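Local atomic coordinates of globin III, extracellular (Lumbricus terrestris, PDB entry 1X9F), a protein that probably binds oxygen reversibly at a heme group, as one globin chain of erythrocruorin, the extracellular hemoglobin of the earthworm, here carrying carbon monoxide. Residues 38-41 / 42-45; 48-51 / 52-55; 106-110 / 111-115. One frame throughout, in Å; residues are numbered along the deposited sequence.

Interaction 1: residues 38-41 / 42-45. With CMO (carbon monoxide), chain S.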
ATOM      1  N   LEU C  38      12.671  38.026  -1.747  1.00 28.92           N
ATOM      2  CA  LEU C  38      11.998  37.794  -3.019  1.00 29.69           C
ATOM      3  C   LEU C  38      10.678  38.567  -3.097  1.00 30.56           C
ATOM      4  O   LEU C  38      10.443  39.297  -4.064  1.00 31.11           O
ATOM      5  CB  LEU C  38      11.757  36.299  -3.231  1.00 30.92           C
ATOM      6  CG  LEU C  38      10.860  35.968  -4.428  1.00 32.42           C
ATOM      7  CD1 LEU C  38      11.679  35.397  -5.575  1.00 42.73           C
ATOM      8  CD2 LEU C  38       9.767  35.001  -4.008  1.00 36.66           C
ATOM      9  N   LEU C  39       9.837  38.417  -2.073  1.00 30.17           N
ATOM     10  CA  LEU C  39       8.535  39.095  -2.032  1.00 29.77           C
ATOM     11  C   LEU C  39       8.628  40.614  -2.157  1.00 28.03           C
ATOM     12  O   LEU C  39       7.981  41.204  -3.023  1.00 27.05           O
ATOM     13  CB  LEU C  39       7.753  38.715  -0.769  1.00 29.28           C
ATOM     14  CG  LEU C  39       7.422  37.231  -0.574  1.00 29.79           C
ATOM     15  CD1 LEU C  39       6.918  36.975   0.841  1.00 28.05           C
ATOM     16  CD2 LEU C  39       6.427  36.716  -1.615  1.00 24.23           C
ATOM     17  N   LEU C  40       9.422  41.246  -1.301  1.00 28.09           N
ATOM     18  CA  LEU C  40       9.518  42.702  -1.313  1.00 30.05           C
ATOM     19  C   LEU C  40      10.187  43.205  -2.586  1.00 31.47           C
ATOM     20  O   LEU C  40       9.753  44.203  -3.173  1.00 28.83           O
ATOM     21  CB  LEU C  40      10.252  43.201  -0.071  1.00 31.47           C
ATOM     22  CG  LEU C  40       9.530  42.915   1.247  1.00 29.31           C
ATOM     23  CD1 LEU C  40      10.410  43.324   2.418  1.00 31.96           C
ATOM     24  CD2 LEU C  40       8.183  43.642   1.316  1.00 28.77           C
ATOM     25  N   THR C  41      11.232  42.505  -3.017  1.00 33.69           N
ATOM     26  CA  THR C  41      11.904  42.821  -4.275  1.00 36.06           C
ATOM     27  C   THR C  41      10.920  42.857  -5.448  1.00 36.72           C
ATOM     28  O   THR C  41      10.931  43.802  -6.245  1.00 38.90           O
ATOM     29  CB  THR C  41      13.053  41.819  -4.525  1.00 35.23           C
ATOM     30  OG1 THR C  41      14.260  42.340  -3.954  1.00 37.61           O
ATOM     31  CG2 THR C  41      13.394  41.699  -6.015  1.00 38.42           C
ATOM     32  N   LYS C  42      10.071  41.832  -5.535  1.00 36.24           N
ATOM     33  CA  LYS C  42       9.040  41.745  -6.563  1.00 37.49           C
ATOM     34  C   LYS C  42       8.031  42.880  -6.393  1.00 36.60           C
ATOM     35  O   LYS C  42       7.573  43.464  -7.380  1.00 35.53           O
ATOM     36  CB  LYS C  42       8.347  40.375  -6.504  1.00 39.86           C
ATOM     37  CG  LYS C  42       7.279  40.114  -7.577  1.00 45.31           C
ATOM     38  CD  LYS C  42       7.867  39.725  -8.936  1.00 52.44           C
ATOM     39  CE  LYS C  42       6.770  39.313  -9.925  1.00 50.99           C
ATOM     40  NZ  LYS C  42       5.772  40.409 -10.184  1.00 48.20           N
ATOM     41  N   LEU C  43       7.705  43.196  -5.142  1.00 35.99           N
ATOM     42  CA  LEU C  43       6.803  44.304  -4.852  1.00 33.56           C
ATOM     43  C   LEU C  43       7.356  45.616  -5.397  1.00 34.84           C
ATOM     44  O   LEU C  43       6.633  46.355  -6.068  1.00 37.19           O
ATOM     45  CB  LEU C  43       6.513  44.417  -3.352  1.00 29.64           C
ATOM     46  CG  LEU C  43       5.584  45.566  -2.929  1.00 25.19           C
ATOM     47  CD1 LEU C  43       4.137  45.335  -3.402  1.00 25.25           C
ATOM     48  CD2 LEU C  43       5.609  45.727  -1.418  1.00 23.16           C
ATOM     49  N   ALA C  44       8.629  45.898  -5.118  1.00 35.83           N
ATOM     50  CA  ALA C  44       9.267  47.135  -5.579  1.00 38.69           C
ATOM     51  C   ALA C  44       9.393  47.184  -7.104  1.00 40.60           C
ATOM     52  O   ALA C  44       9.248  48.249  -7.710  1.00 40.39           O
ATOM     53  CB  ALA C  44      10.630  47.318  -4.917  1.00 36.97           C
ATOM     54  N   LYS C  45       9.655  46.026  -7.709  1.00 42.14           N
ATOM     55  CA  LYS C  45       9.699  45.886  -9.161  1.00 44.27           C
ATOM     56  C   LYS C  45       8.393  46.344  -9.804  1.00 45.52           C
ATOM     57  O   LYS C  45       8.413  47.060 -10.806  1.00 47.53           O
ATOM     58  CB  LYS C  45       9.967  44.427  -9.548  1.00 45.40           C
ATOM     59  CG  LYS C  45      10.269  44.208 -11.036  1.00 49.28           C
ATOM     60  CD  LYS C  45      11.767  44.035 -11.316  1.00 56.24           C
ATOM     61  CE  LYS C  45      12.612  45.225 -10.828  1.00 63.41           C
ATOM     62  NZ  LYS C  45      14.081  44.976 -11.017  1.00 67.88           N
TER
HETATM   63  C   CMO S1163       7.379  44.901   5.527  1.00 30.61           C
HETATM   64  O   CMO S1163       7.996  44.357   4.628  1.00 37.65           O
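L40 and L43 start from different rotamers: CG of L40 lies anti to its own carbonyl carbon (chi1 -64°), whereas CG of L43 is turned anti to the backbone nitrogen (chi1 179°). The two chains, three residues apart on one helix, thereby bring methyl CD2 of L40 to 4.3 Å from CD2 of L43, a loose apolar touch. The same branched end does more toward the ligand. Both of its methyls reach the bound carbon monoxide, with CD1 of L40 at 3.4 Å from the ligand O and CD2 of L40 equally far from that atom, so the fork of the leucine closes over the oxygen end of the ligand. L43 carries the same apolar surface on to the heme, and L40 also meets F67, H70 and I74 of helix 65-83, the last two lining the ligand pocket with it.

Behind these side chains the helix is held by regular bonds from each amide to the carbonyl four residues back. A44 N gives its hydrogen to L40 O at 2.8 Å, and L43 N bonds to L39 O at 2.9 Å. The same spacing recurs at the more exposed side, where K42 N meets L38 O at 3.0 Å and K45 N meets T41 O, also at 3.0 Å. K42 starts extended, then bends twice along its chain, and its ammonium pairs with D46 in a salt bridge, while L39 packs on F116, I119 and L120 of helix 110-127.

The two lysines lie on the exposed side of the helix, and L39, L40 and L43 are buried. What L40 offers the carbon monoxide is hydrocarbon: van der Waals contact and shape, without a polar group to bond its oxygen.

Interaction 2: residues 48-51 / 52-55. Unlike the reference sequence in segment 48-51: E49 (reference Asp). With HEM (protoporphyrin IX containing Fe), chain R.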
ATOM      1  N   PRO C  48       7.358  50.940  -8.352  1.00 50.00           N
ATOM      2  CA  PRO C  48       8.700  51.502  -8.107  1.00 50.18           C
ATOM      3  C   PRO C  48       8.798  52.428  -6.893  1.00 49.62           C
ATOM      4  O   PRO C  48       9.858  52.498  -6.256  1.00 49.71           O
ATOM      5  CB  PRO C  48       8.990  52.288  -9.392  1.00 51.66           C
ATOM      6  CG  PRO C  48       7.634  52.535 -10.011  1.00 51.01           C
ATOM      7  CD  PRO C  48       6.874  51.257  -9.708  1.00 50.33           C
ATOM      8  N   GLU C  49       7.705  53.125  -6.578  1.00 48.62           N
ATOM      9  CA  GLU C  49       7.672  54.021  -5.423  1.00 49.91           C
ATOM     10  C   GLU C  49       7.981  53.272  -4.119  1.00 48.80           C
ATOM     11  O   GLU C  49       8.407  53.884  -3.136  1.00 50.58           O
ATOM     12  CB  GLU C  49       6.323  54.753  -5.325  1.00 49.65           C
ATOM     13  CG  GLU C  49       5.178  53.867  -4.847  1.00 55.81           C
ATOM     14  CD  GLU C  49       3.905  54.627  -4.513  1.00 62.17           C
ATOM     15  OE1 GLU C  49       3.951  55.562  -3.679  1.00 64.14           O
ATOM     16  OE2 GLU C  49       2.837  54.269  -5.071  1.00 58.55           O
ATOM     17  N   VAL C  50       7.775  51.953  -4.126  1.00 46.81           N
ATOM     18  CA  VAL C  50       8.053  51.101  -2.962  1.00 44.85           C
ATOM     19  C   VAL C  50       9.532  51.125  -2.563  1.00 43.78           C
ATOM     20  O   VAL C  50       9.848  51.080  -1.371  1.00 43.62           O
ATOM     21  CB  VAL C  50       7.530  49.644  -3.165  1.00 44.62           C
ATOM     22  CG1 VAL C  50       8.144  48.678  -2.166  1.00 43.90           C
ATOM     23  CG2 VAL C  50       6.013  49.605  -3.051  1.00 43.86           C
ATOM     24  N   ASN C  51      10.427  51.212  -3.544  1.00 41.66           N
ATOM     25  CA  ASN C  51      11.854  51.327  -3.246  1.00 42.15           C
ATOM     26  C   ASN C  51      12.179  52.469  -2.295  1.00 42.21           C
ATOM     27  O   ASN C  51      13.072  52.343  -1.459  1.00 43.94           O
ATOM     28  CB  ASN C  51      12.669  51.473  -4.525  1.00 42.58           C
ATOM     29  CG  ASN C  51      12.961  50.145  -5.172  1.00 45.07           C
ATOM     30  OD1 ASN C  51      13.597  49.276  -4.573  1.00 47.32           O
ATOM     31  ND2 ASN C  51      12.497  49.973  -6.405  1.00 45.99           N
ATOM     32  N   ASP C  52      11.456  53.579  -2.428  1.00 41.47           N
ATOM     33  CA  ASP C  52      11.649  54.730  -1.549  1.00 43.34           C
ATOM     34  C   ASP C  52      11.206  54.411  -0.123  1.00 40.78           C
ATOM     35  O   ASP C  52      11.876  54.798   0.839  1.00 39.66           O
ATOM     36  CB  ASP C  52      10.908  55.968  -2.086  1.00 44.50           C
ATOM     37  CG  ASP C  52      11.389  56.385  -3.474  1.00 54.15           C
ATOM     38  OD1 ASP C  52      10.895  57.413  -3.989  1.00 54.35           O
ATOM     39  OD2 ASP C  52      12.248  55.752  -4.130  1.00 60.88           O
ATOM     40  N   LEU C  53      10.090  53.692  -0.002  1.00 38.20           N
ATOM     41  CA  LEU C  53       9.521  53.313   1.297  1.00 35.49           C
ATOM     42  C   LEU C  53      10.484  52.470   2.130  1.00 34.02           C
ATOM     43  O   LEU C  53      10.455  52.518   3.362  1.00 33.39           O
ATOM     44  CB  LEU C  53       8.195  52.573   1.091  1.00 34.66           C
ATOM     45  CG  LEU C  53       7.126  53.338   0.302  1.00 35.37           C
ATOM     46  CD1 LEU C  53       6.089  52.389  -0.275  1.00 29.75           C
ATOM     47  CD2 LEU C  53       6.465  54.386   1.174  1.00 33.27           C
ATOM     48  N   PHE C  54      11.351  51.725   1.449  1.00 35.97           N
ATOM     49  CA  PHE C  54      12.305  50.830   2.104  1.00 36.79           C
ATOM     50  C   PHE C  54      13.770  51.331   2.106  1.00 38.74           C
ATOM     51  O   PHE C  54      14.703  50.539   2.288  1.00 40.49           O
ATOM     52  CB  PHE C  54      12.201  49.418   1.499  1.00 36.97           C
ATOM     53  CG  PHE C  54      10.908  48.710   1.821  1.00 34.06           C
ATOM     54  CD1 PHE C  54       9.992  48.412   0.819  1.00 38.78           C
ATOM     55  CD2 PHE C  54      10.611  48.340   3.123  1.00 38.00           C
ATOM     56  CE1 PHE C  54       8.801  47.754   1.111  1.00 34.86           C
ATOM     57  CE2 PHE C  54       9.428  47.693   3.416  1.00 37.48           C
ATOM     58  CZ  PHE C  54       8.522  47.398   2.407  1.00 34.77           C
ATOM     59  N   LYS C  55      13.969  52.636   1.920  1.00 39.94           N
ATOM     60  CA  LYS C  55      15.309  53.238   1.945  1.00 41.04           C
ATOM     61  C   LYS C  55      15.971  53.057   3.309  1.00 40.57           C
ATOM     62  O   LYS C  55      17.153  52.712   3.399  1.00 38.85           O
ATOM     63  CB  LYS C  55      15.221  54.726   1.583  1.00 43.86           C
ATOM     64  CG  LYS C  55      16.550  55.479   1.562  1.00 49.39           C
ATOM     65  CD  LYS C  55      16.359  56.918   1.073  1.00 58.53           C
ATOM     66  CE  LYS C  55      17.596  57.777   1.336  1.00 60.83           C
ATOM     67  NZ  LYS C  55      18.840  57.219   0.699  1.00 61.43           N
TER
HETATM   68  CHA HEM R 160       7.856  47.516   8.532  1.00 29.00           C
HETATM   69  CHB HEM R 160       5.082  43.483   8.821  1.00 30.82           C
HETATM   70  CHC HEM R 160       3.403  44.230   4.300  1.00 31.01           C
HETATM   71  CHD HEM R 160       5.905  48.455   4.158  1.00 25.92           C
HETATM   72  C1A HEM R 160       7.266  46.254   9.020  1.00 30.17           C
HETATM   73  C2A HEM R 160       7.635  45.712  10.250  1.00 26.95           C
HETATM   74  C3A HEM R 160       6.828  44.495  10.381  1.00 26.59           C
HETATM   75  C4A HEM R 160       6.065  44.522   9.122  1.00 27.12           C
HETATM   76  CMA HEM R 160       6.783  43.483  11.498  1.00 27.67           C
HETATM   77  CAA HEM R 160       8.645  46.243  11.232  1.00 28.76           C
HETATM   78  CBA HEM R 160       7.934  46.985  12.348  1.00 28.19           C
HETATM   79  CGA HEM R 160       8.987  47.451  13.318  1.00 30.10           C
HETATM   80  O1A HEM R 160       9.418  46.641  14.165  1.00 35.26           O
HETATM   81  O2A HEM R 160       9.390  48.630  13.231  1.00 32.20           O
HETATM   82  C1B HEM R 160       4.356  43.329   7.564  1.00 27.32           C
HETATM   83  C2B HEM R 160       3.555  42.215   7.342  1.00 32.61           C
HETATM   84  C3B HEM R 160       3.140  42.459   6.075  1.00 32.12           C
HETATM   85  C4B HEM R 160       3.654  43.657   5.628  1.00 27.91           C
HETATM   86  CMB HEM R 160       3.238  41.041   8.241  1.00 28.34           C
HETATM   87  CAB HEM R 160       2.284  41.666   5.423  1.00 29.10           C
HETATM   88  CBB HEM R 160       1.491  40.626   5.038  1.00 33.25           C
HETATM   89  C1C HEM R 160       3.980  45.506   3.844  1.00 29.06           C
HETATM   90  C2C HEM R 160       3.718  46.011   2.581  1.00 28.59           C
HETATM   91  C3C HEM R 160       4.413  47.191   2.582  1.00 32.08           C
HETATM   92  C4C HEM R 160       5.064  47.304   3.789  1.00 29.13           C
HETATM   93  CMC HEM R 160       2.850  45.434   1.491  1.00 24.18           C
HETATM   94  CAC HEM R 160       4.516  48.128   1.436  1.00 38.80           C
HETATM   95  CBC HEM R 160       3.961  49.404   1.306  1.00 37.95           C
HETATM   96  C1D HEM R 160       6.698  48.597   5.389  1.00 24.37           C
HETATM   97  C2D HEM R 160       7.571  49.667   5.571  1.00 28.38           C
HETATM   98  C3D HEM R 160       8.145  49.450   6.804  1.00 26.57           C
HETATM   99  C4D HEM R 160       7.528  48.180   7.257  1.00 26.76           C
HETATM  100  CMD HEM R 160       7.811  50.819   4.623  1.00 23.61           C
HETATM  101  CAD HEM R 160       9.167  50.293   7.517  1.00 26.00           C
HETATM  102  CBD HEM R 160      10.540  49.850   7.028  1.00 29.76           C
HETATM  103  CGD HEM R 160      11.549  50.610   7.842  1.00 33.11           C
HETATM  104  O1D HEM R 160      11.950  51.718   7.426  1.00 36.82           O
HETATM  105  O2D HEM R 160      11.929  50.091   8.908  1.00 38.03           O
HETATM  106  NA  HEM R 160       6.305  45.585   8.321  1.00 25.97           N
HETATM  107  NB  HEM R 160       4.459  44.239   6.554  1.00 28.48           N
HETATM  108  NC  HEM R 160       4.795  46.280   4.619  1.00 24.87           N
HETATM  109  ND  HEM R 160       6.640  47.665   6.375  1.00 29.23           N
HETATM  110 FE   HEM R 160       5.527  45.967   6.485  1.00 25.72          FE
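The short helix 50-53 and the corner that follows it carry a phenylalanine to the heme, and the V50–F54 pair is where the two meet. Side by side and pointing the same way, the two side chains touch through CG1 of V50, which lies in the plane of the F54 ring at its edge, 3.5 Å from CE1 of F54. The other methyl of V50 serves a different neighbour: CG2 of V50 is 3.9 Å from CD1 of L53, the two chains crossing at a slant.

F54 is the first residue to leave the helical course, yet its amide still bonds V50 O, with F54 N at 3.3 Å from V50 O. With CG anti to the carbonyl carbon (chi1 -69°), the ring is thrown inward over the porphyrin face that carries the ligand and meets it obliquely, CZ of F54 lying 3.3 Å from heme CHD and CE2 of F54 3.5 Å from heme C1D. L40 and H70 also pack on the ring, and carbon monoxide touches it. Were F54 replaced by an alanine, a gap would probably open between V50 and the porphyrin, leaving that part of the distal heme face uncovered and the ligand with one wall fewer.

A phenylalanine set against the heme just after a short helix is the hallmark of the corner between the C and D regions of the globin fold.

Interaction 3: residues 106-110 / 111-115. With HEM (protoporphyrin IX containing Fe), chain R.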
ATOM      1  N   GLU C 106       4.742  57.282   5.817  1.00 49.23           N
ATOM      2  CA  GLU C 106       4.166  57.993   4.670  1.00 48.80           C
ATOM      3  C   GLU C 106       4.503  57.318   3.339  1.00 45.83           C
ATOM      4  O   GLU C 106       5.635  56.879   3.119  1.00 43.64           O
ATOM      5  CB  GLU C 106       4.629  59.452   4.647  1.00 51.16           C
ATOM      6  CG  GLU C 106       6.143  59.630   4.672  1.00 62.12           C
ATOM      7  CD  GLU C 106       6.625  60.849   3.906  1.00 73.75           C
ATOM      8  OE1 GLU C 106       7.836  60.916   3.605  1.00 76.99           O
ATOM      9  OE2 GLU C 106       5.805  61.743   3.599  1.00 76.87           O
ATOM     10  N   GLY C 107       3.509  57.248   2.459  1.00 43.38           N
ATOM     11  CA  GLY C 107       3.675  56.633   1.147  1.00 42.23           C
ATOM     12  C   GLY C 107       3.058  55.253   1.057  1.00 40.95           C
ATOM     13  O   GLY C 107       2.504  54.885   0.019  1.00 40.73           O
ATOM     14  N   VAL C 108       3.163  54.489   2.141  1.00 41.63           N
ATOM     15  CA  VAL C 108       2.601  53.143   2.204  1.00 41.21           C
ATOM     16  C   VAL C 108       1.089  53.244   2.040  1.00 40.76           C
ATOM     17  O   VAL C 108       0.424  53.927   2.820  1.00 40.74           O
ATOM     18  CB  VAL C 108       2.961  52.450   3.539  1.00 40.76           C
ATOM     19  CG1 VAL C 108       2.181  51.150   3.720  1.00 42.00           C
ATOM     20  CG2 VAL C 108       4.457  52.186   3.613  1.00 38.02           C
ATOM     21  N   GLN C 109       0.547  52.590   1.020  1.00 41.57           N
ATOM     22  CA  GLN C 109      -0.880  52.723   0.735  1.00 42.71           C
ATOM     23  C   GLN C 109      -1.565  51.391   0.444  1.00 41.18           C
ATOM     24  O   GLN C 109      -0.906  50.408   0.096  1.00 42.44           O
ATOM     25  CB  GLN C 109      -1.116  53.735  -0.398  1.00 43.66           C
ATOM     26  CG  GLN C 109      -0.280  53.480  -1.642  1.00 49.74           C
ATOM     27  CD  GLN C 109      -0.204  54.683  -2.562  1.00 54.23           C
ATOM     28  OE1 GLN C 109       0.487  55.661  -2.267  1.00 49.49           O
ATOM     29  NE2 GLN C 109      -0.898  54.607  -3.691  1.00 56.56           N
ATOM     30  N   LYS C 110      -2.887  51.369   0.590  1.00 39.00           N
ATOM     31  CA  LYS C 110      -3.669  50.148   0.390  1.00 38.07           C
ATOM     32  C   LYS C 110      -3.308  49.377  -0.880  1.00 37.56           C
ATOM     33  O   LYS C 110      -3.289  48.145  -0.866  1.00 39.32           O
ATOM     34  CB  LYS C 110      -5.167  50.448   0.425  1.00 36.96           C
ATOM     35  CG  LYS C 110      -5.688  50.703   1.827  1.00 39.51           C
ATOM     36  CD  LYS C 110      -7.176  50.972   1.833  1.00 44.39           C
ATOM     37  CE  LYS C 110      -7.618  51.451   3.206  1.00 48.34           C
ATOM     38  NZ  LYS C 110      -9.099  51.648   3.254  1.00 53.05           N
ATOM     39  N   ALA C 111      -3.013  50.101  -1.960  1.00 37.78           N
ATOM     40  CA  ALA C 111      -2.703  49.486  -3.254  1.00 37.10           C
ATOM     41  C   ALA C 111      -1.486  48.572  -3.168  1.00 35.39           C
ATOM     42  O   ALA C 111      -1.418  47.549  -3.852  1.00 36.21           O
ATOM     43  CB  ALA C 111      -2.495  50.557  -4.317  1.00 37.02           C
ATOM     44  N   HIS C 112      -0.531  48.951  -2.324  1.00 34.35           N
ATOM     45  CA  HIS C 112       0.678  48.168  -2.121  1.00 33.45           C
ATOM     46  C   HIS C 112       0.353  46.813  -1.492  1.00 32.81           C
ATOM     47  O   HIS C 112       0.931  45.793  -1.869  1.00 33.32           O
ATOM     48  CB  HIS C 112       1.649  48.904  -1.205  1.00 33.54           C
ATOM     49  CG  HIS C 112       2.139  50.219  -1.732  1.00 36.81           C
ATOM     50  ND1 HIS C 112       2.655  51.189  -0.900  1.00 37.79           N
ATOM     51  CD2 HIS C 112       2.225  50.717  -2.989  1.00 41.45           C
ATOM     52  CE1 HIS C 112       3.036  52.228  -1.619  1.00 39.51           C
ATOM     53  NE2 HIS C 112       2.786  51.970  -2.890  1.00 40.90           N
ATOM     54  N   PHE C 113      -0.565  46.816  -0.527  1.00 31.04           N
ATOM     55  CA  PHE C 113      -0.974  45.589   0.143  1.00 30.27           C
ATOM     56  C   PHE C 113      -1.788  44.666  -0.752  1.00 31.55           C
ATOM     57  O   PHE C 113      -1.763  43.446  -0.569  1.00 31.85           O
ATOM     58  CB  PHE C 113      -1.734  45.909   1.425  1.00 29.59           C
ATOM     59  CG  PHE C 113      -0.841  46.167   2.599  1.00 30.79           C
ATOM     60  CD1 PHE C 113      -0.209  47.396   2.752  1.00 31.00           C
ATOM     61  CD2 PHE C 113      -0.626  45.177   3.552  1.00 30.43           C
ATOM     62  CE1 PHE C 113       0.629  47.638   3.841  1.00 32.80           C
ATOM     63  CE2 PHE C 113       0.204  45.408   4.642  1.00 29.81           C
ATOM     64  CZ  PHE C 113       0.834  46.643   4.787  1.00 28.95           C
ATOM     65  N   LYS C 114      -2.506  45.234  -1.717  1.00 31.99           N
ATOM     66  CA  LYS C 114      -3.248  44.413  -2.669  1.00 32.84           C
ATOM     67  C   LYS C 114      -2.298  43.690  -3.611  1.00 31.45           C
ATOM     68  O   LYS C 114      -2.539  42.543  -3.988  1.00 32.98           O
ATOM     69  CB  LYS C 114      -4.245  45.246  -3.468  1.00 33.98           C
ATOM     70  CG  LYS C 114      -5.027  44.427  -4.483  1.00 38.60           C
ATOM     71  CD  LYS C 114      -6.079  45.277  -5.152  1.00 44.31           C
ATOM     72  CE  LYS C 114      -6.827  44.476  -6.197  1.00 48.37           C
ATOM     73  NZ  LYS C 114      -7.936  45.312  -6.798  1.00 53.64           N
ATOM     74  N   LYS C 115      -1.217  44.370  -3.974  1.00 29.75           N
ATOM     75  CA  LYS C 115      -0.193  43.795  -4.822  1.00 29.95           C
ATOM     76  C   LYS C 115       0.570  42.714  -4.069  1.00 28.38           C
ATOM     77  O   LYS C 115       0.799  41.626  -4.598  1.00 29.41           O
ATOM     78  CB  LYS C 115       0.768  44.886  -5.285  1.00 30.18           C
ATOM     79  CG  LYS C 115       0.959  44.930  -6.781  1.00 30.87           C
ATOM     80  CD  LYS C 115       1.372  43.578  -7.327  1.00 32.04           C
ATOM     81  CE  LYS C 115       1.336  43.570  -8.845  1.00 40.50           C
ATOM     82  NZ  LYS C 115      -0.020  43.916  -9.383  1.00 46.13           N
TER
HETATM   83  CHA HEM R 160       7.856  47.516   8.532  1.00 29.00           C
HETATM   84  CHB HEM R 160       5.082  43.483   8.821  1.00 30.82           C
HETATM   85  CHC HEM R 160       3.403  44.230   4.300  1.00 31.01           C
HETATM   86  CHD HEM R 160       5.905  48.455   4.158  1.00 25.92           C
HETATM   87  C1A HEM R 160       7.266  46.254   9.020  1.00 30.17           C
HETATM   88  C2A HEM R 160       7.635  45.712  10.250  1.00 26.95           C
HETATM   89  C3A HEM R 160       6.828  44.495  10.381  1.00 26.59           C
HETATM   90  C4A HEM R 160       6.065  44.522   9.122  1.00 27.12           C
HETATM   91  CMA HEM R 160       6.783  43.483  11.498  1.00 27.67           C
HETATM   92  CAA HEM R 160       8.645  46.243  11.232  1.00 28.76           C
HETATM   93  CBA HEM R 160       7.934  46.985  12.348  1.00 28.19           C
HETATM   94  CGA HEM R 160       8.987  47.451  13.318  1.00 30.10           C
HETATM   95  O1A HEM R 160       9.418  46.641  14.165  1.00 35.26           O
HETATM   96  O2A HEM R 160       9.390  48.630  13.231  1.00 32.20           O
HETATM   97  C1B HEM R 160       4.356  43.329   7.564  1.00 27.32           C
HETATM   98  C2B HEM R 160       3.555  42.215   7.342  1.00 32.61           C
HETATM   99  C3B HEM R 160       3.140  42.459   6.075  1.00 32.12           C
HETATM  100  C4B HEM R 160       3.654  43.657   5.628  1.00 27.91           C
HETATM  101  CMB HEM R 160       3.238  41.041   8.241  1.00 28.34           C
HETATM  102  CAB HEM R 160       2.284  41.666   5.423  1.00 29.10           C
HETATM  103  CBB HEM R 160       1.491  40.626   5.038  1.00 33.25           C
HETATM  104  C1C HEM R 160       3.980  45.506   3.844  1.00 29.06           C
HETATM  105  C2C HEM R 160       3.718  46.011   2.581  1.00 28.59           C
HETATM  106  C3C HEM R 160       4.413  47.191   2.582  1.00 32.08           C
HETATM  107  C4C HEM R 160       5.064  47.304   3.789  1.00 29.13           C
HETATM  108  CMC HEM R 160       2.850  45.434   1.491  1.00 24.18           C
HETATM  109  CAC HEM R 160       4.516  48.128   1.436  1.00 38.80           C
HETATM  110  CBC HEM R 160       3.961  49.404   1.306  1.00 37.95           C
HETATM  111  C1D HEM R 160       6.698  48.597   5.389  1.00 24.37           C
HETATM  112  C2D HEM R 160       7.571  49.667   5.571  1.00 28.38           C
HETATM  113  C3D HEM R 160       8.145  49.450   6.804  1.00 26.57           C
HETATM  114  C4D HEM R 160       7.528  48.180   7.257  1.00 26.76           C
HETATM  115  CMD HEM R 160       7.811  50.819   4.623  1.00 23.61           C
HETATM  116  CAD HEM R 160       9.167  50.293   7.517  1.00 26.00           C
HETATM  117  CBD HEM R 160      10.540  49.850   7.028  1.00 29.76           C
HETATM  118  CGD HEM R 160      11.549  50.610   7.842  1.00 33.11           C
HETATM  119  O1D HEM R 160      11.950  51.718   7.426  1.00 36.82           O
HETATM  120  O2D HEM R 160      11.929  50.091   8.908  1.00 38.03           O
HETATM  121  NA  HEM R 160       6.305  45.585   8.321  1.00 25.97           N
HETATM  122  NB  HEM R 160       4.459  44.239   6.554  1.00 28.48           N
HETATM  123  NC  HEM R 160       4.795  46.280   4.619  1.00 24.87           N
HETATM  124  ND  HEM R 160       6.640  47.665   6.375  1.00 29.23           N
HETATM  125 FE   HEM R 160       5.527  45.967   6.485  1.00 25.72          FE
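The imidazole of H112 carries Q109 on one face and V108 at its edge: CG of Q109 sits 3.6 Å from the centroid of the H112 ring, only 14° off its normal, as a CH-pi contact. CA of V108 approaches near the ring plane, 3.7 Å from ND1 of H112. The ring of F113 is turned to the heme instead. Methyl CMC of the heme lies over its centre, 3.7 Å above the plane, while CG1 of V108 comes to the edge in plane, 3.8 Å from CE1 of F113; CE2 of F113 reaches heme CHC at 3.4 Å.

V108 is the bridge between these groups. Its two methyls part around the end of a heme vinyl, with CG1 of V108 3.5 Å from heme CBC, and H112 bears on the same carbon. For Q109, CG is wedged between its backbone nitrogen and carbonyl carbon (chi1 51°), which lays that methylene on the imidazole. The backbone turns into the helix here: H112 N donates to Q109 O at 2.8 Å, and the first turn of helix 110-127 goes on with a bond from K114 N to K110 O.

At its far side NE2 of H112 is hydrogen-bonded to E49, while F113 meets the ring of H102 edge to face. Hydrocarbon on one face and a carboxylate at NE2 probably restrain the imidazole from turning, and the carboxylate would probably polarise it. The heme side, by contrast, is bound by dispersion: methyl on ring, and valine methyls around vinyl.

All three contacts are local, each formed within one continuous run of chain, so none closes a long loop; they follow in series from the N terminus and neither nest nor cross. Interaction 1 lies on helix 28-46, whose end leads straight into interaction 2 on helix 50-53. There A44 packs on N51, and CD2 of L40 touches CZ of F54 at 3.9 Å. Interaction 3 comes after two further helices, where the chain enters helix 110-127. It returns to both: L43 rests on the backbone of H112, and CD2 of L53 packs 3.4 Å from V108 N. Together they join three helices round the heme.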